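Beta-galactosidase/beta-glucuronidase (Faecalibacterium prausnitzii L2-6, PDB 6MVF) binds flavin mononucleotide and, as a family 2 glycoside hydrolase of a gut bacterium, probably acts as a beta-glucuronidase that cleaves terminal beta-linked sugars. Local coordinates at residues 27-32 with 162-167; 279-284 with 426-431; 362-367 with 406-411; 579-584 with 640-645; 586-591 with 655-660. One frame throughout, in Å; residues are numbered along the deposited sequence.

Contact 1 (27-32 with 162-167); sequences IISLNE and GVNLIS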
# COMPACT_ATOMS: atom_id res chain seq x y z
N ILE A 27 -13.63 15.89 -8.61
CA ILE A 27 -13.93 16.21 -7.22
C ILE A 27 -12.62 16.50 -6.52
O ILE A 27 -11.75 15.63 -6.44
CB ILE A 27 -14.70 15.09 -6.51
CG1 ILE A 27 -16.05 14.85 -7.19
CG2 ILE A 27 -14.91 15.43 -5.06
CD1 ILE A 27 -16.15 13.48 -7.83
N ILE A 28 -12.48 17.71 -6.00
CA ILE A 28 -11.28 18.14 -5.29
C ILE A 28 -11.61 18.29 -3.81
O ILE A 28 -12.53 19.02 -3.44
CB ILE A 28 -10.72 19.46 -5.84
CG1 ILE A 28 -10.39 19.35 -7.33
CG2 ILE A 28 -9.47 19.83 -5.06
CD1 ILE A 28 -11.53 19.80 -8.27
N SER A 29 -10.84 17.62 -2.96
CA SER A 29 -11.04 17.81 -1.54
C SER A 29 -10.49 19.17 -1.12
O SER A 29 -9.38 19.55 -1.48
CB SER A 29 -10.36 16.71 -0.74
OG SER A 29 -10.61 16.92 0.63
N LEU A 30 -11.29 19.91 -0.35
CA LEU A 30 -10.85 21.18 0.19
C LEU A 30 -10.82 21.11 1.71
O LEU A 30 -11.40 21.96 2.38
CB LEU A 30 -11.77 22.32 -0.22
CG LEU A 30 -11.92 22.71 -1.67
CD1 LEU A 30 -13.20 23.55 -1.79
CD2 LEU A 30 -10.70 23.49 -2.11
N ASN A 31 -10.19 20.08 2.27
CA ASN A 31 -10.20 19.94 3.72
C ASN A 31 -9.06 20.68 4.40
O ASN A 31 -9.14 20.91 5.62
CB ASN A 31 -10.18 18.45 4.09
CG ASN A 31 -11.53 17.76 3.87
OD1 ASN A 31 -12.51 18.39 3.44
ND2 ASN A 31 -11.58 16.46 4.17
N GLU A 32 -8.03 21.08 3.66
CA GLU A 32 -6.84 21.68 4.23
C GLU A 32 -6.88 23.20 4.14
O GLU A 32 -7.60 23.78 3.33
CB GLU A 32 -5.59 21.16 3.52
CG GLU A 32 -5.27 19.73 3.86
CD GLU A 32 -4.60 19.01 2.71
OE1 GLU A 32 -4.71 19.49 1.56
OE2 GLU A 32 -3.97 17.95 2.97
N GLY A 162 -15.97 17.76 6.44
CA GLY A 162 -15.17 18.25 5.34
C GLY A 162 -16.02 18.86 4.25
O GLY A 162 -17.25 18.89 4.31
N VAL A 163 -15.32 19.34 3.21
CA VAL A 163 -15.88 20.18 2.15
C VAL A 163 -15.21 19.79 0.82
O VAL A 163 -14.02 19.49 0.79
CB VAL A 163 -15.68 21.69 2.45
CG1 VAL A 163 -16.10 22.56 1.28
CG2 VAL A 163 -16.43 22.12 3.72
N ASN A 164 -15.98 19.82 -0.27
CA ASN A 164 -15.50 19.40 -1.58
C ASN A 164 -15.78 20.46 -2.63
O ASN A 164 -16.79 21.17 -2.57
CB ASN A 164 -16.17 18.11 -2.06
CG ASN A 164 -15.67 16.88 -1.34
OD1 ASN A 164 -14.47 16.71 -1.16
ND2 ASN A 164 -16.60 16.02 -0.94
N LEU A 165 -14.90 20.51 -3.62
CA LEU A 165 -15.08 21.29 -4.83
C LEU A 165 -15.37 20.33 -5.98
O LEU A 165 -14.68 19.32 -6.12
CB LEU A 165 -13.83 22.12 -5.12
CG LEU A 165 -13.91 23.40 -5.92
CD1 LEU A 165 -14.71 24.43 -5.15
CD2 LEU A 165 -12.49 23.90 -6.18
N ILE A 166 -16.41 20.62 -6.76
CA ILE A 166 -16.81 19.76 -7.88
C ILE A 166 -16.75 20.56 -9.18
O ILE A 166 -17.38 21.62 -9.30
CB ILE A 166 -18.21 19.15 -7.66
CG1 ILE A 166 -18.25 18.37 -6.35
CG2 ILE A 166 -18.57 18.26 -8.85
CD1 ILE A 166 -19.62 17.80 -6.00
N SER A 167 -16.01 20.04 -10.15
CA SER A 167 -15.89 20.62 -11.48
C SER A 167 -16.57 19.67 -12.47
O SER A 167 -16.24 18.48 -12.51
CB SER A 167 -14.41 20.81 -11.83
OG SER A 167 -14.24 21.22 -13.16

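Contact 2 (279-284 with 426-431); sequences YTVTPD and TRLTTI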
# COMPACT_ATOMS: atom_id res chain seq x y z
N TYR A 279 -38.21 -7.57 2.48
CA TYR A 279 -38.31 -7.76 3.91
C TYR A 279 -39.72 -7.41 4.38
O TYR A 279 -40.41 -6.60 3.77
CB TYR A 279 -37.25 -6.95 4.68
CG TYR A 279 -37.31 -5.44 4.49
CD1 TYR A 279 -36.68 -4.83 3.41
CD2 TYR A 279 -37.98 -4.63 5.39
CE1 TYR A 279 -36.72 -3.46 3.23
CE2 TYR A 279 -38.04 -3.24 5.22
CZ TYR A 279 -37.40 -2.67 4.12
OH TYR A 279 -37.42 -1.30 3.94
N THR A 280 -40.12 -8.03 5.48
CA THR A 280 -41.45 -7.85 6.04
C THR A 280 -41.32 -7.77 7.55
O THR A 280 -40.41 -8.36 8.15
CB THR A 280 -42.39 -9.00 5.63
OG1 THR A 280 -41.74 -10.25 5.88
CG2 THR A 280 -42.72 -8.92 4.14
N VAL A 281 -42.21 -6.99 8.17
CA VAL A 281 -42.44 -7.03 9.61
C VAL A 281 -43.91 -7.29 9.84
O VAL A 281 -44.76 -6.57 9.30
CB VAL A 281 -42.01 -5.73 10.31
CG1 VAL A 281 -42.21 -5.88 11.80
CG2 VAL A 281 -40.57 -5.37 9.99
N THR A 282 -44.22 -8.31 10.64
CA THR A 282 -45.58 -8.58 11.10
C THR A 282 -45.63 -8.59 12.62
O THR A 282 -44.63 -8.92 13.28
CB THR A 282 -46.10 -9.92 10.57
OG1 THR A 282 -45.36 -11.00 11.15
CG2 THR A 282 -46.00 -9.97 9.05
N PRO A 283 -46.78 -8.26 13.21
CA PRO A 283 -46.86 -8.19 14.68
C PRO A 283 -46.57 -9.50 15.39
O PRO A 283 -45.87 -9.50 16.40
CB PRO A 283 -48.30 -7.71 14.94
CG PRO A 283 -49.03 -7.88 13.64
CD PRO A 283 -48.01 -7.77 12.55
N ASP A 284 -47.10 -10.62 14.90
CA ASP A 284 -46.78 -11.90 15.52
C ASP A 284 -45.50 -12.51 14.99
O ASP A 284 -44.92 -13.37 15.65
CB ASP A 284 -47.92 -12.91 15.33
CG ASP A 284 -49.14 -12.60 16.19
OD1 ASP A 284 -49.08 -11.66 17.02
OD2 ASP A 284 -50.16 -13.30 16.04
N THR A 426 -40.71 2.03 -0.84
CA THR A 426 -40.02 0.76 -0.68
C THR A 426 -39.50 0.54 0.74
O THR A 426 -38.86 -0.49 0.99
CB THR A 426 -38.82 0.66 -1.65
OG1 THR A 426 -37.71 1.38 -1.12
CG2 THR A 426 -39.15 1.22 -3.03
N ARG A 427 -39.71 1.46 1.66
CA ARG A 427 -39.22 1.28 3.01
C ARG A 427 -40.32 1.52 4.04
O ARG A 427 -41.29 2.24 3.80
CB ARG A 427 -38.01 2.20 3.30
CG ARG A 427 -36.73 1.77 2.56
CD ARG A 427 -35.58 2.70 2.87
NE ARG A 427 -34.29 2.22 2.36
CZ ARG A 427 -33.80 2.49 1.15
NH1 ARG A 427 -34.50 3.23 0.30
NH2 ARG A 427 -32.61 2.02 0.80
N LEU A 428 -40.13 0.88 5.20
CA LEU A 428 -41.03 1.03 6.33
C LEU A 428 -40.71 2.29 7.13
O LEU A 428 -39.55 2.68 7.26
CB LEU A 428 -40.91 -0.20 7.23
CG LEU A 428 -41.26 -1.50 6.50
CD1 LEU A 428 -40.98 -2.67 7.40
CD2 LEU A 428 -42.72 -1.49 6.02
N THR A 429 -41.74 2.93 7.67
CA THR A 429 -41.55 4.03 8.60
C THR A 429 -41.67 3.52 10.03
O THR A 429 -42.36 2.53 10.31
CB THR A 429 -42.55 5.17 8.35
OG1 THR A 429 -43.90 4.67 8.45
CG2 THR A 429 -42.36 5.74 6.96
N THR A 430 -40.95 4.17 10.94
CA THR A 430 -40.90 3.79 12.35
C THR A 430 -40.92 5.06 13.18
O THR A 430 -40.83 6.17 12.65
CB THR A 430 -39.65 2.93 12.68
OG1 THR A 430 -39.77 2.36 14.00
CG2 THR A 430 -38.35 3.77 12.64
N ILE A 431 -41.01 4.88 14.49
CA ILE A 431 -41.03 5.97 15.45
C ILE A 431 -40.48 5.44 16.77
O ILE A 431 -40.59 4.25 17.08
CB ILE A 431 -42.47 6.56 15.60
CG1 ILE A 431 -42.47 7.78 16.53
CG2 ILE A 431 -43.50 5.48 16.04
CD1 ILE A 431 -43.66 8.65 16.32

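Contact 3 (362-367 with 406-411); sequences SVFKSG and SQELVD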
# COMPACT_ATOMS: atom_id res chain seq x y z
N SER A 362 -37.73 15.21 21.11
CA SER A 362 -38.03 15.66 22.47
C SER A 362 -39.18 16.65 22.59
O SER A 362 -40.15 16.37 23.30
CB SER A 362 -36.80 16.28 23.13
OG SER A 362 -35.99 15.31 23.73
N VAL A 363 -39.06 17.80 21.94
CA VAL A 363 -39.90 18.97 22.20
C VAL A 363 -40.37 19.53 20.86
O VAL A 363 -39.56 20.06 20.09
CB VAL A 363 -39.16 20.06 22.98
CG1 VAL A 363 -39.99 21.33 23.01
CG2 VAL A 363 -38.79 19.58 24.39
N PHE A 364 -41.66 19.43 20.60
CA PHE A 364 -42.20 19.99 19.37
C PHE A 364 -42.15 21.51 19.43
O PHE A 364 -42.54 22.12 20.43
CB PHE A 364 -43.63 19.52 19.14
CG PHE A 364 -44.27 20.13 17.94
CD1 PHE A 364 -43.98 19.67 16.67
CD2 PHE A 364 -45.16 21.19 18.09
CE1 PHE A 364 -44.57 20.23 15.56
CE2 PHE A 364 -45.75 21.77 16.97
CZ PHE A 364 -45.45 21.29 15.71
N LYS A 365 -41.64 22.12 18.36
CA LYS A 365 -41.59 23.57 18.19
C LYS A 365 -42.65 23.99 17.17
O LYS A 365 -42.63 23.53 16.02
CB LYS A 365 -40.21 24.01 17.69
CG LYS A 365 -39.09 23.94 18.67
CD LYS A 365 -37.86 24.58 18.03
CE LYS A 365 -36.71 24.67 19.00
NZ LYS A 365 -35.51 25.19 18.31
N SER A 366 -43.53 24.90 17.59
CA SER A 366 -44.61 25.41 16.74
C SER A 366 -44.08 26.38 15.68
O SER A 366 -43.00 26.97 15.82
CB SER A 366 -45.66 26.12 17.58
OG SER A 366 -45.05 27.20 18.27
N GLY A 367 -44.87 26.56 14.63
CA GLY A 367 -44.50 27.48 13.57
C GLY A 367 -44.36 26.86 12.20
O GLY A 367 -44.18 25.64 12.07
N SER A 406 -49.57 18.00 21.16
CA SER A 406 -50.47 19.02 20.66
C SER A 406 -51.03 18.51 19.33
O SER A 406 -50.57 17.51 18.78
CB SER A 406 -49.76 20.38 20.53
OG SER A 406 -48.93 20.46 19.39
N GLN A 407 -52.08 19.18 18.86
CA GLN A 407 -52.59 18.90 17.52
C GLN A 407 -51.53 19.20 16.46
O GLN A 407 -51.35 18.42 15.52
CB GLN A 407 -53.87 19.70 17.28
CG GLN A 407 -54.46 19.57 15.89
CD GLN A 407 -54.78 18.15 15.54
OE1 GLN A 407 -54.52 17.70 14.43
NE2 GLN A 407 -55.34 17.42 16.49
N GLU A 408 -50.82 20.33 16.60
CA GLU A 408 -49.81 20.70 15.62
C GLU A 408 -48.74 19.62 15.48
O GLU A 408 -48.33 19.28 14.36
CB GLU A 408 -49.17 22.04 16.01
CG GLU A 408 -49.01 23.05 14.88
CD GLU A 408 -48.27 24.32 15.34
OE1 GLU A 408 -47.18 24.61 14.79
OE2 GLU A 408 -48.76 25.01 16.26
N LEU A 409 -48.30 19.06 16.61
CA LEU A 409 -47.29 18.00 16.61
C LEU A 409 -47.79 16.75 15.90
O LEU A 409 -47.03 16.08 15.20
CB LEU A 409 -46.90 17.66 18.06
CG LEU A 409 -46.06 16.42 18.45
CD1 LEU A 409 -45.69 16.54 19.92
CD2 LEU A 409 -46.74 15.06 18.23
N VAL A 410 -49.06 16.39 16.11
CA VAL A 410 -49.59 15.18 15.50
C VAL A 410 -49.68 15.34 13.99
O VAL A 410 -49.37 14.41 13.23
CB VAL A 410 -50.96 14.83 16.13
CG1 VAL A 410 -51.61 13.68 15.38
CG2 VAL A 410 -50.82 14.49 17.61
N ASP A 411 -50.12 16.51 13.52
CA ASP A 411 -50.25 16.74 12.09
C ASP A 411 -48.90 16.65 11.40
O ASP A 411 -48.80 16.19 10.26
CB ASP A 411 -50.88 18.11 11.81
CG ASP A 411 -52.32 18.17 12.24
OD1 ASP A 411 -52.91 17.09 12.48
OD2 ASP A 411 -52.87 19.29 12.34

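Contact 4 (579-584 with 640-645); sequences PMVHIA and AVADTV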
# COMPACT_ATOMS: atom_id res chain seq x y z
N PRO A 579 -16.83 -19.05 18.22
CA PRO A 579 -16.78 -19.50 19.62
C PRO A 579 -16.01 -18.53 20.51
O PRO A 579 -14.95 -18.04 20.14
CB PRO A 579 -16.08 -20.87 19.53
CG PRO A 579 -16.41 -21.36 18.17
CD PRO A 579 -16.54 -20.13 17.27
N MET A 580 -16.58 -18.24 21.68
CA MET A 580 -15.95 -17.31 22.61
C MET A 580 -16.28 -17.74 24.04
O MET A 580 -17.28 -18.41 24.30
CB MET A 580 -16.39 -15.85 22.34
CG MET A 580 -17.92 -15.59 22.34
SD MET A 580 -18.64 -15.57 24.01
CE MET A 580 -18.03 -14.03 24.71
N VAL A 581 -15.41 -17.34 24.96
CA VAL A 581 -15.62 -17.56 26.38
C VAL A 581 -14.95 -16.41 27.13
O VAL A 581 -13.79 -16.08 26.87
CB VAL A 581 -15.10 -18.94 26.84
CG1 VAL A 581 -13.60 -19.05 26.71
CG2 VAL A 581 -15.54 -19.22 28.27
N HIS A 582 -15.70 -15.80 28.05
CA HIS A 582 -15.30 -14.55 28.70
C HIS A 582 -15.61 -14.60 30.18
O HIS A 582 -16.77 -14.82 30.57
CB HIS A 582 -16.00 -13.34 28.07
CG HIS A 582 -15.57 -12.04 28.66
ND1 HIS A 582 -16.23 -11.43 29.71
CD2 HIS A 582 -14.54 -11.21 28.34
CE1 HIS A 582 -15.63 -10.30 30.01
NE2 HIS A 582 -14.61 -10.14 29.19
N ILE A 583 -14.58 -14.40 31.00
CA ILE A 583 -14.74 -14.27 32.44
C ILE A 583 -15.00 -12.80 32.77
O ILE A 583 -14.17 -11.92 32.49
CB ILE A 583 -13.51 -14.79 33.20
CG1 ILE A 583 -13.23 -16.26 32.84
CG2 ILE A 583 -13.77 -14.65 34.70
CD1 ILE A 583 -11.87 -16.75 33.25
N ALA A 584 -16.17 -12.54 33.35
CA ALA A 584 -16.58 -11.21 33.75
C ALA A 584 -15.86 -10.77 35.02
O ALA A 584 -15.34 -11.60 35.79
CB ALA A 584 -18.09 -11.17 33.97
N ALA A 640 -11.19 -20.23 32.47
CA ALA A 640 -12.43 -20.84 32.02
C ALA A 640 -12.19 -21.54 30.70
O ALA A 640 -11.67 -20.93 29.75
CB ALA A 640 -13.55 -19.81 31.91
N VAL A 641 -12.52 -22.83 30.65
CA VAL A 641 -12.33 -23.69 29.48
C VAL A 641 -13.71 -24.00 28.93
O VAL A 641 -14.49 -24.74 29.55
CB VAL A 641 -11.57 -24.97 29.84
CG1 VAL A 641 -11.48 -25.87 28.62
CG2 VAL A 641 -10.19 -24.64 30.36
N ALA A 642 -14.03 -23.43 27.78
CA ALA A 642 -15.24 -23.83 27.08
C ALA A 642 -14.86 -25.00 26.19
O ALA A 642 -14.24 -25.95 26.67
CB ALA A 642 -15.84 -22.66 26.30
N ASP A 643 -15.19 -24.97 24.90
CA ASP A 643 -14.85 -26.14 24.10
C ASP A 643 -13.48 -25.94 23.46
O ASP A 643 -12.49 -26.50 23.94
CB ASP A 643 -15.93 -26.41 23.06
CG ASP A 643 -15.64 -27.65 22.23
OD1 ASP A 643 -16.22 -27.79 21.13
OD2 ASP A 643 -14.82 -28.48 22.69
N THR A 644 -13.41 -25.15 22.40
CA THR A 644 -12.15 -24.87 21.74
C THR A 644 -11.54 -23.54 22.16
O THR A 644 -10.53 -23.13 21.58
CB THR A 644 -12.34 -24.87 20.22
OG1 THR A 644 -13.45 -24.02 19.87
CG2 THR A 644 -12.58 -26.30 19.72
N VAL A 645 -12.13 -22.85 23.12
CA VAL A 645 -11.66 -21.53 23.51
C VAL A 645 -11.44 -21.53 25.01
O VAL A 645 -12.05 -22.31 25.75
CB VAL A 645 -12.66 -20.42 23.11
CG1 VAL A 645 -12.59 -20.21 21.63
CG2 VAL A 645 -14.07 -20.79 23.53

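Contact 5 (586-591 with 655-660); sequences RRHAQR and ETEPAC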
# COMPACT_ATOMS: atom_id res chain seq x y z
N ARG A 586 -13.07 -8.70 35.51
CA ARG A 586 -11.62 -8.54 35.62
C ARG A 586 -11.23 -7.22 36.30
O ARG A 586 -10.20 -7.16 36.98
CB ARG A 586 -10.97 -8.64 34.23
CG ARG A 586 -11.17 -7.37 33.45
CD ARG A 586 -10.56 -7.36 32.09
NE ARG A 586 -11.05 -8.39 31.19
CZ ARG A 586 -10.70 -8.44 29.91
NH1 ARG A 586 -9.88 -7.51 29.42
NH2 ARG A 586 -11.15 -9.41 29.12
N ARG A 587 -12.05 -6.17 36.14
CA ARG A 587 -11.80 -4.90 36.81
C ARG A 587 -12.25 -4.91 38.27
O ARG A 587 -11.85 -4.03 39.04
CB ARG A 587 -12.45 -3.74 36.04
CG ARG A 587 -11.72 -3.44 34.73
CD ARG A 587 -12.52 -2.60 33.74
NE ARG A 587 -13.59 -3.34 33.09
CZ ARG A 587 -13.45 -4.07 31.98
NH1 ARG A 587 -12.28 -4.16 31.35
NH2 ARG A 587 -14.51 -4.71 31.51
N HIS A 588 -13.05 -5.90 38.68
CA HIS A 588 -13.24 -6.20 40.10
C HIS A 588 -12.04 -7.04 40.56
O HIS A 588 -12.16 -8.21 40.94
CB HIS A 588 -14.57 -6.90 40.32
CG HIS A 588 -14.99 -7.00 41.76
ND1 HIS A 588 -16.28 -7.32 42.14
CD2 HIS A 588 -14.29 -6.84 42.91
CE1 HIS A 588 -16.36 -7.34 43.46
NE2 HIS A 588 -15.16 -7.05 43.95
N ALA A 589 -10.86 -6.40 40.50
CA ALA A 589 -9.59 -7.11 40.62
C ALA A 589 -9.37 -7.66 42.03
O ALA A 589 -8.84 -8.77 42.19
CB ALA A 589 -8.44 -6.19 40.22
N GLN A 590 -9.74 -6.91 43.06
CA GLN A 590 -9.52 -7.32 44.44
C GLN A 590 -10.85 -7.72 45.06
O GLN A 590 -11.77 -6.90 45.15
CB GLN A 590 -8.85 -6.19 45.22
CG GLN A 590 -7.37 -6.02 44.88
CD GLN A 590 -6.83 -4.66 45.26
OE1 GLN A 590 -7.60 -3.75 45.52
NE2 GLN A 590 -5.50 -4.51 45.29
N ARG A 591 -10.96 -8.98 45.49
CA ARG A 591 -12.22 -9.56 45.95
C ARG A 591 -12.12 -9.94 47.42
O ARG A 591 -11.28 -10.76 47.79
CB ARG A 591 -12.60 -10.78 45.11
CG ARG A 591 -12.59 -10.50 43.63
CD ARG A 591 -13.83 -10.97 42.99
NE ARG A 591 -13.90 -10.61 41.58
CZ ARG A 591 -14.71 -11.22 40.72
NH1 ARG A 591 -15.47 -12.20 41.17
NH2 ARG A 591 -14.75 -10.86 39.45
N GLU A 655 -8.76 -8.63 52.20
CA GLU A 655 -9.59 -8.62 53.40
C GLU A 655 -10.74 -7.64 53.25
O GLU A 655 -11.88 -7.97 53.58
CB GLU A 655 -8.73 -8.29 54.62
CG GLU A 655 -9.46 -8.39 55.95
CD GLU A 655 -9.91 -9.81 56.28
OE1 GLU A 655 -9.51 -10.77 55.57
OE2 GLU A 655 -10.67 -9.97 57.26
N THR A 656 -10.46 -6.43 52.77
CA THR A 656 -11.49 -5.44 52.51
C THR A 656 -11.21 -4.81 51.16
O THR A 656 -10.07 -4.42 50.86
CB THR A 656 -11.54 -4.36 53.60
OG1 THR A 656 -10.58 -3.34 53.32
CG2 THR A 656 -11.24 -4.96 54.95
N GLU A 657 -12.26 -4.69 50.34
CA GLU A 657 -12.07 -4.20 48.99
C GLU A 657 -11.82 -2.70 49.02
O GLU A 657 -12.25 -2.01 49.96
CB GLU A 657 -13.29 -4.52 48.14
CG GLU A 657 -13.47 -6.03 47.95
CD GLU A 657 -14.58 -6.40 46.99
OE1 GLU A 657 -15.11 -5.46 46.33
OE2 GLU A 657 -14.90 -7.61 46.89
N PRO A 658 -11.08 -2.17 48.04
CA PRO A 658 -10.65 -0.76 48.10
C PRO A 658 -11.81 0.22 48.08
O PRO A 658 -12.86 -0.01 47.46
CB PRO A 658 -9.78 -0.61 46.84
CG PRO A 658 -10.17 -1.78 45.94
CD PRO A 658 -10.38 -2.88 46.96
N ALA A 659 -11.60 1.35 48.78
CA ALA A 659 -12.60 2.42 48.81
C ALA A 659 -12.98 2.85 47.41
O ALA A 659 -14.14 3.19 47.16
CB ALA A 659 -12.05 3.61 49.60
N CYS A 660 -12.03 2.84 46.48
CA CYS A 660 -12.24 3.31 45.12
C CYS A 660 -13.13 2.40 44.27
O CYS A 660 -13.41 2.75 43.12
CB CYS A 660 -10.89 3.52 44.41
SG CYS A 660 -10.00 1.99 43.96

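Contact 1 (27-32 with 162-167)
Ile28 and Leu165 form a hydrogen-bonded antiparallel pair, in which Ile28 N bonds to Leu165 O at 2.7 Å and Leu165 N to Ile28 O at 2.8 Å, with non-hydrogen-bonded pairs Ile27–Ile166 and Ser29–Asn164 before and after it. This places strand 26-29 at the edge of a four-stranded sheet in the beta-sandwich sugar-binding domain of family 2 hydrolases. On one face Ile27 CG1 meets Ile166 CG1 at 4.2 Å, while CG2 of the same isoleucine lies against the amide carbon of Asn164, whose ND2 is bonded to Glu92. The other face looks inward. There Leu30 leans across Leu165, its CD1 3.7 Å from Leu165 CB and also near Leu165 CD1, and both leucines reach Phe77 on the facing sheet.

Beyond the strand the ladder continues in altered form. Leu30 N still bonds to Val163 O, though tilted from the carbonyl plane, and then a side chain replaces the backbone: with CG anti to its carbonyl carbon (chi1 -75°), Asn31 swings its amide back to Gly162 and Val163. With that amide trimmed to an alanine, Val163 N would probably lose its acceptor and the end of the strand pair would be likely to fray. Asn31 OD1 takes the Val163 N-H at 3.0 Å, in the plane of the amide carbonyl and nearly straight (166°).

Contact 2 (279-284 with 426-431)
Tyr279 opens strand 279-282, the first arm of a beta hairpin lying across the end of the TIM barrel where strand 428-433 begins, and it reaches the segment 426-431 with the far end of its ring. Its CG sits between the backbone N and the carbonyl carbon (chi1 60°), and the ring carries OH over the backbone before that barrel strand, 3.3 Å from Arg427 CA and 3.4 Å from Arg427 CG. The hydroxyl also makes a weak hydrogen bond to Leu392 O on the adjacent barrel strand. Lower on the ring, the CE2 edge faces Leu428, with Leu428 CD1 near the ring plane at 3.7 Å from Tyr279 CE2; the side chains run alongside each other, pointing opposite ways.

Two residues on, Val281 points toward the barrel strand. Its side chain crosses that of Leu428 and also packs on Phe393, so that at this point hairpin and barrel meet through hydrocarbon. Of the Arg427 side chain, the CB and CG end is what meets the tyrosine: its guanidinium group is engaged by Asp424, by Ile391 O and by Tyr386, a residue of the FMN pocket. One methyl touches both hairpin side chains: Leu428 CD1, beside the tyrosine, also lies 3.8 Å from Val281 CG2.

Contact 3 (362-367 with 406-411)
Phe364 lays its ring flat against the first turn of helix 407-423 and, with Glu408 and Leu409, supplies most of the buried surface. Its CG stands anti to the backbone N (chi1 176°), which carries the ring out of the loop and over Leu409. There Leu409 CB makes a CH-pi contact, 3.9 Å from the ring centroid and 21° off the normal, and Leu409 CA sits over the middle of the same face. Leu409 CD1 reaches back to Phe364 CB at 3.7 Å. A serine in place of the phenylalanine would probably open a gap over the first turn of the helix and leave Leu409 without its aromatic cover.

Glu408 wraps round the rim of the ring. Its CB is 3.6 Å from Phe364 CE2, its CD lies at the ring edge in plane, and the carboxylate stands almost perpendicular to the aromatic plane. Beyond the ring, Glu408 OE1 uses its syn lone pair to accept from Gly367 N at 3.0 Å, along a fairly straight bond (163°). Gly367 is the N-cap residue of helix 368-385, whose positive end would probably favour the charged carboxylate. Ser406, N-cap of the other helix, holds Leu409 N with its own OG at 3.2 Å.

The two helix starts are thus tied together on the side of the TIM barrel where strands 353-357 and 391-398, parallel neighbours, run out into their loops. Lys365 NZ, on the other side of the loop, forms a salt bridge with Asp142, in the sugar-binding region, while helix 407-423 leads back towards strand 428-433.

Contact 4 (579-584 with 640-645)
Pro579 supplies the one ring in the contact; of that ring, Pro579 CB makes the contact, 4.1 Å from Val645 CG1, while Pro579 O comes to 3.5 Å from the same methyl. The imidazole of His582 is turned off to the other side of the strand, where it stacks with Tyr569, so no aromatic face meets the segment 640-645. Aliphatic branches do the work instead, inside the C-terminal beta sandwich: strand 581-583 borders one sheet, and strand 635-641, with the turn that follows it, belongs to the other.

Val581 lies at the centre. Its CG1, set between the backbone N and the carbonyl carbon (chi1 66°), is 3.7 Å from Val645 CG2. CB of the same residue rests on Ala642 CB at 3.8 Å. Further along, Ile583 bends its end over Ala640, bringing CG1 to 3.7 Å from Ala640 CB. The turn carrying Ala642 and Val645 is closed by its own bond, Ala642 N to Val645 O at 3.0 Å.

No hydrogen bond joins the two segments, although Asp647 OD2, on the neighbouring strand 646-654, receives Ile583 N alongside them. Within the contact itself, small and branched aliphatic side chains hold the layers together by non-directional packing.

Contact 5 (586-591 with 655-660)
His588 and Glu657 supply the polar bonding. His588 NE2 donates to Glu657 OE2 at 3.0 Å (156°), with the oxygen close to the imidazole plane, and a weak second bond from the same NE2 goes to Glu657 OE1. The carboxylate is turned 74° against the ring, and NE2 meets OE2 from above the carboxylate plane. That oxygen also accepts from Asn498 ND2 and from Ala592 N, the latter just past the segment.

A second group of bonds sets the histidine. His588 is the centre of an inverse gamma turn, and its carbonyl O receives Arg591 NE at 3.0 Å, in the plane of both the guanidinium group and the carbonyl. This brings Arg591 NE 3.8 Å above one face of the imidazole, offset toward the rim, while Gln590 O lies at the ring edge in plane.

Packing contacts complete the join. The extended Glu657 chain passes Gln590 O with its CG at 3.4 Å, and Gln590 OE1 lies 3.2 Å from Pro658 CD, while NE2 of the same amide bonds to Glu652. At the start of the same segment, Arg586 makes a salt bridge to Glu223 of the second subunit.

The chemistry is that of a His-carboxylate pair tying the exit of the last sandwich strand back to the turn that leads into strand 590-592. With several N-H donors around its oxygens, Glu657 is probably ionised.

In the fold
The five contacts follow the multidomain plan of the chain. Contacts 2 and 3 both lie in the TIM barrel, on the consecutive strand 428-433 (contact 2) and helix 407-423 (contact 3), yet at its two ends, with centres about 25 Å apart; both are surface contacts, one mostly apolar, the other an aromatic face beside a carboxylate. Contact 1, partly buried in the sugar-binding domain, alone is built on backbone strand pairing. Contacts 4 and 5, also partly buried, belong to the C-terminal sandwich and touch at Ala584 and Arg591: contact 4 packs its two sheets through aliphatic side chains, whereas contact 5 uses a polar pair near a subunit interface. Contacts 3 and 4 lie on opposite sides of the chain's centre.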